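Local structure of ABC transporter, substrate binding protein (Polyamine) (Agrobacterium tumefaciens, 4EUO) at residues A[185-188]-A[189-193]; A[216-219]-A[220-223]. The protein binds gamma-aminobutanoic acid (GABA) in the periplasm as the solute-binding component of an ABC transporter and probably delivers it for uptake. One frame throughout, in Å; residues are numbered along the deposited sequence.

Interaction 1 of 2, residues A[185-188]-A[189-193]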
loop_
_atom_site.group_PDB
_atom_site.type_symbol
_atom_site.label_atom_id
_atom_site.label_comp_id
_atom_site.label_asym_id
_atom_site.label_seq_id
_atom_site.Cartn_x
_atom_site.Cartn_y
_atom_site.Cartn_z
ATOM N N SER A 185 -7.809 -9.419 -3.318
ATOM C CA SER A 185 -8.814 -8.635 -2.613
ATOM C C SER A 185 -9.948 -8.243 -3.529
ATOM O O SER A 185 -11.119 -8.266 -3.120
ATOM C CB SER A 185 -8.205 -7.403 -1.958
ATOM O OG SER A 185 -7.880 -6.377 -2.887
ATOM N N GLN A 186 -9.605 -7.922 -4.788
ATOM C CA GLN A 186 -10.624 -7.554 -5.759
ATOM C C GLN A 186 -11.533 -8.738 -6.093
ATOM O O GLN A 186 -12.750 -8.577 -6.156
ATOM C CB GLN A 186 -9.937 -7.029 -7.019
ATOM C CG GLN A 186 -9.268 -5.652 -6.775
ATOM C CD GLN A 186 -8.363 -5.292 -7.896
ATOM O OE1 GLN A 186 -7.401 -6.031 -8.251
ATOM N NE2 GLN A 186 -8.555 -4.094 -8.452
ATOM N N GLN A 187 -10.944 -9.934 -6.249
ATOM C CA GLN A 187 -11.755 -11.139 -6.525
ATOM C C GLN A 187 -12.697 -11.417 -5.363
ATOM O O GLN A 187 -13.864 -11.720 -5.605
ATOM C CB GLN A 187 -10.798 -12.328 -6.716
ATOM C CG GLN A 187 -11.490 -13.690 -6.983
ATOM C CD GLN A 187 -11.754 -14.426 -5.652
ATOM O OE1 GLN A 187 -12.892 -14.769 -5.319
ATOM N NE2 GLN A 187 -10.729 -14.640 -4.819
ATOM N N LEU A 188 -12.200 -11.372 -4.125
ATOM C CA LEU A 188 -13.025 -11.676 -2.977
ATOM C C LEU A 188 -14.211 -10.745 -2.852
ATOM O O LEU A 188 -15.334 -11.222 -2.610
ATOM C CB LEU A 188 -12.188 -11.675 -1.699
ATOM C CG LEU A 188 -11.236 -12.849 -1.572
ATOM C CD1 LEU A 188 -10.257 -12.639 -0.435
ATOM C CD2 LEU A 188 -11.992 -14.176 -1.399
ATOM N N ILE A 189 -14.008 -9.430 -3.037
ATOM C CA ILE A 189 -15.092 -8.471 -2.965
ATOM C C ILE A 189 -16.038 -8.691 -4.157
ATOM O O ILE A 189 -17.255 -8.847 -3.953
ATOM C CB ILE A 189 -14.550 -7.005 -2.952
ATOM C CG1 ILE A 189 -13.633 -6.710 -1.731
ATOM C CG2 ILE A 189 -15.709 -6.014 -3.094
ATOM C CD1 ILE A 189 -14.374 -6.726 -0.378
ATOM N N ALA A 190 -15.505 -8.677 -5.395
ATOM C CA ALA A 190 -16.359 -8.747 -6.577
ATOM C C ALA A 190 -17.187 -10.036 -6.663
ATOM O O ALA A 190 -18.335 -9.975 -7.125
ATOM C CB ALA A 190 -15.530 -8.551 -7.851
ATOM N N SER A 191 -16.654 -11.137 -6.187
ATOM C CA SER A 191 -17.341 -12.440 -6.245
ATOM C C SER A 191 -18.338 -12.604 -5.101
ATOM O O SER A 191 -19.094 -13.588 -5.086
ATOM C CB SER A 191 -16.324 -13.560 -6.112
ATOM O OG SER A 191 -15.749 -13.603 -4.821
ATOM N N ALA A 192 -18.273 -11.713 -4.092
ATOM C CA ALA A 192 -19.038 -11.807 -2.857
ATOM C C ALA A 192 -18.636 -13.046 -2.057
ATOM O O ALA A 192 -19.324 -13.410 -1.105
ATOM C CB ALA A 192 -20.539 -11.771 -3.109
ATOM N N GLU A 193 -17.452 -13.638 -2.345
ATOM C CA GLU A 193 -16.937 -14.700 -1.488
ATOM C C GLU A 193 -16.647 -14.078 -0.101
ATOM O O GLU A 193 -16.838 -14.707 0.920
ATOM C CB GLU A 193 -15.675 -15.310 -2.103
ATOM C CG GLU A 193 -15.118 -16.543 -1.435
ATOM C CD GLU A 193 -13.947 -17.129 -2.205
ATOM O OE1 GLU A 193 -13.810 -16.840 -3.418
ATOM O OE2 GLU A 193 -13.132 -17.833 -1.573
#

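Interaction 2 of 2, residues A[216-219]-A[220-223]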
loop_
_atom_site.group_PDB
_atom_site.type_symbol
_atom_site.label_atom_id
_atom_site.label_comp_id
_atom_site.label_asym_id
_atom_site.label_seq_id
_atom_site.Cartn_x
_atom_site.Cartn_y
_atom_site.Cartn_z
ATOM N N THR A 216 -17.402 2.221 -1.109
ATOM C CA THR A 216 -16.267 2.388 -0.211
ATOM C C THR A 216 -16.703 3.275 0.956
ATOM O O THR A 216 -17.227 4.365 0.713
ATOM C CB THR A 216 -15.100 3.073 -0.935
ATOM O OG1 THR A 216 -14.589 2.182 -1.930
ATOM C CG2 THR A 216 -13.977 3.428 -0.008
ATOM N N SER A 217 -16.471 2.823 2.192
ATOM C CA SER A 217 -16.614 3.695 3.352
ATOM C C SER A 217 -15.229 4.175 3.755
ATOM O O SER A 217 -14.339 3.342 4.015
ATOM C CB SER A 217 -17.289 3.008 4.527
ATOM O OG SER A 217 -17.256 3.916 5.628
ATOM N N TRP A 218 -15.063 5.503 3.835
ATOM C CA TRP A 218 -13.812 6.136 4.253
ATOM C C TRP A 218 -13.824 6.470 5.749
ATOM O O TRP A 218 -12.905 7.169 6.221
ATOM C CB TRP A 218 -13.585 7.412 3.448
ATOM C CG TRP A 218 -13.333 7.145 1.997
ATOM C CD1 TRP A 218 -14.263 7.058 0.993
ATOM C CD2 TRP A 218 -12.054 7.022 1.371
ATOM N NE1 TRP A 218 -13.634 6.869 -0.217
ATOM C CE2 TRP A 218 -12.273 6.858 -0.014
ATOM C CE3 TRP A 218 -10.731 7.076 1.845
ATOM C CZ2 TRP A 218 -11.222 6.719 -0.920
ATOM C CZ3 TRP A 218 -9.696 6.949 0.949
ATOM C CH2 TRP A 218 -9.944 6.739 -0.409
ATOM N N ALA A 219 -14.812 5.947 6.506
ATOM C CA ALA A 219 -14.868 6.254 7.935
ATOM C C ALA A 219 -13.667 5.641 8.671
ATOM O O ALA A 219 -13.478 4.430 8.681
ATOM C CB ALA A 219 -16.183 5.746 8.532
ATOM N N GLN A 220 -12.882 6.495 9.329
ATOM C CA GLN A 220 -11.634 6.105 10.009
ATOM C C GLN A 220 -10.680 5.388 9.025
ATOM O O GLN A 220 -9.961 4.479 9.410
ATOM C CB GLN A 220 -11.840 5.271 11.276
ATOM C CG GLN A 220 -12.671 5.998 12.343
ATOM C CD GLN A 220 -12.855 5.075 13.509
ATOM O OE1 GLN A 220 -13.366 3.969 13.402
ATOM N NE2 GLN A 220 -12.371 5.493 14.674
ATOM N N ASN A 221 -10.681 5.797 7.763
ATOM C CA ASN A 221 -9.777 5.152 6.774
ATOM C C ASN A 221 -8.354 5.267 7.311
ATOM O O ASN A 221 -8.004 6.283 7.913
ATOM C CB ASN A 221 -9.952 5.762 5.406
ATOM C CG ASN A 221 -9.457 7.174 5.265
ATOM O OD1 ASN A 221 -8.304 7.416 4.875
ATOM N ND2 ASN A 221 -10.357 8.169 5.493
ATOM N N ILE A 222 -7.532 4.231 7.088
ATOM C CA ILE A 222 -6.205 4.162 7.681
ATOM C C ILE A 222 -5.177 4.420 6.605
ATOM O O ILE A 222 -5.048 3.622 5.660
ATOM C CB ILE A 222 -6.015 2.808 8.352
ATOM C CG1 ILE A 222 -7.066 2.574 9.458
ATOM C CG2 ILE A 222 -4.565 2.676 8.894
ATOM C CD1 ILE A 222 -7.143 1.087 9.835
ATOM N N THR A 223 -4.421 5.520 6.733
ATOM C CA THR A 223 -3.451 5.877 5.699
ATOM C C THR A 223 -2.094 5.271 5.922
ATOM O O THR A 223 -1.686 4.963 7.055
ATOM C CB THR A 223 -3.252 7.398 5.597
ATOM O OG1 THR A 223 -2.672 7.875 6.809
ATOM C CG2 THR A 223 -4.524 8.122 5.368
HETATM O O HOH W 1 -14.742 3.414 11.100
#

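Interaction 1 of 2, residues A[185-188]-A[189-193]
L188 and E193 meet at the C-terminal end of helix 182-190, where the chain leaves the helix through an ST turn. The methyl CD2 of L188 lies 3.6 Å from CD of the E193 carboxylate, and the aliphatic CB and CG of E193 run across the same methyl. E193 reaches there because its CG stands anti to the backbone N (chi1 -172°) and the rest of its chain is extended. Leucine suits a buried place facing I177 and T133 of the neighbouring strands, while glutamate covers it with CB, CG and the carboxylate carbon, and E193 as a whole is exposed. CG1 of I189, the other large apolar residue here, lies 3.3 Å from S185 O, one turn back, while the side chain also touches T133. Its N donates to S185 O, as A190 N does to Q186 O, in regular helical bonds. Beyond them A192, with positive phi, is the first residue past the helix to leave helical backbone angles. S191 makes the exit: its N and its OG approach Q187 O from opposite faces of the carbonyl plane, with OG at 2.8 Å, and the same OG accepts from E193 N at 3.0 Å.

Interaction 2 of 2, residues A[216-219]-A[220-223]
A type II beta turn from W218 to N221 makes the corner within the long strand 215-229, and its two ends meet through W218 and N221. The carbonyl oxygen W218 O receives two donors. N221 N closes the turn 3.0 Å from W218 O, well above the carbonyl plane, whereas N221 ND2 donates to W218 O at 2.8 Å in that plane, on a lone pair, with an N-H...O angle of 167°. The side chain reaches back because N221 holds CG between its backbone N and carbonyl carbon (chi1 69°). The amide also stands at the edge of the indole, CG being 3.7 Å from W218 CE3, with the two planes 84° apart. T216 CG2 sits over one indole face, toward its rim, and V104 and S102 of strand 96-107 also touch the W218 side chain. Q220 takes the left-handed backbone conformation of the turn's third position, and a water bridges its OE1 to A219 O. Asparagine suits its buried place because both ends of the amide are used: OD1 bonds with S102 and Q289, and ND2 also donates to Q285 O. This probably fixes the amide's rotation, and the bonds probably offset the cost of burying its polar atoms.

Both interactions are local changes of chain direction, one ending helix 182-190 and the other bending strand 215-229; their nearest atoms are about 8 Å apart. In each, a polar side chain joins a backbone N-H at one carbonyl oxygen. Interaction 1 buries L188 and I189 and exposes S191 and E193, whereas interaction 2 puts its asparagine in the buried part and its water-bridged glutamine at a partly exposed corner. Interaction 1 lies nearer the ligand: the Q186 side chain is about 7 Å from the bound GABA, and that of W218 about 12 Å. Q186 bonds to R203 O, linking its helix to a pocket residue, while interaction 2 ties strand 215-229 to strands 96-107 and 289-291.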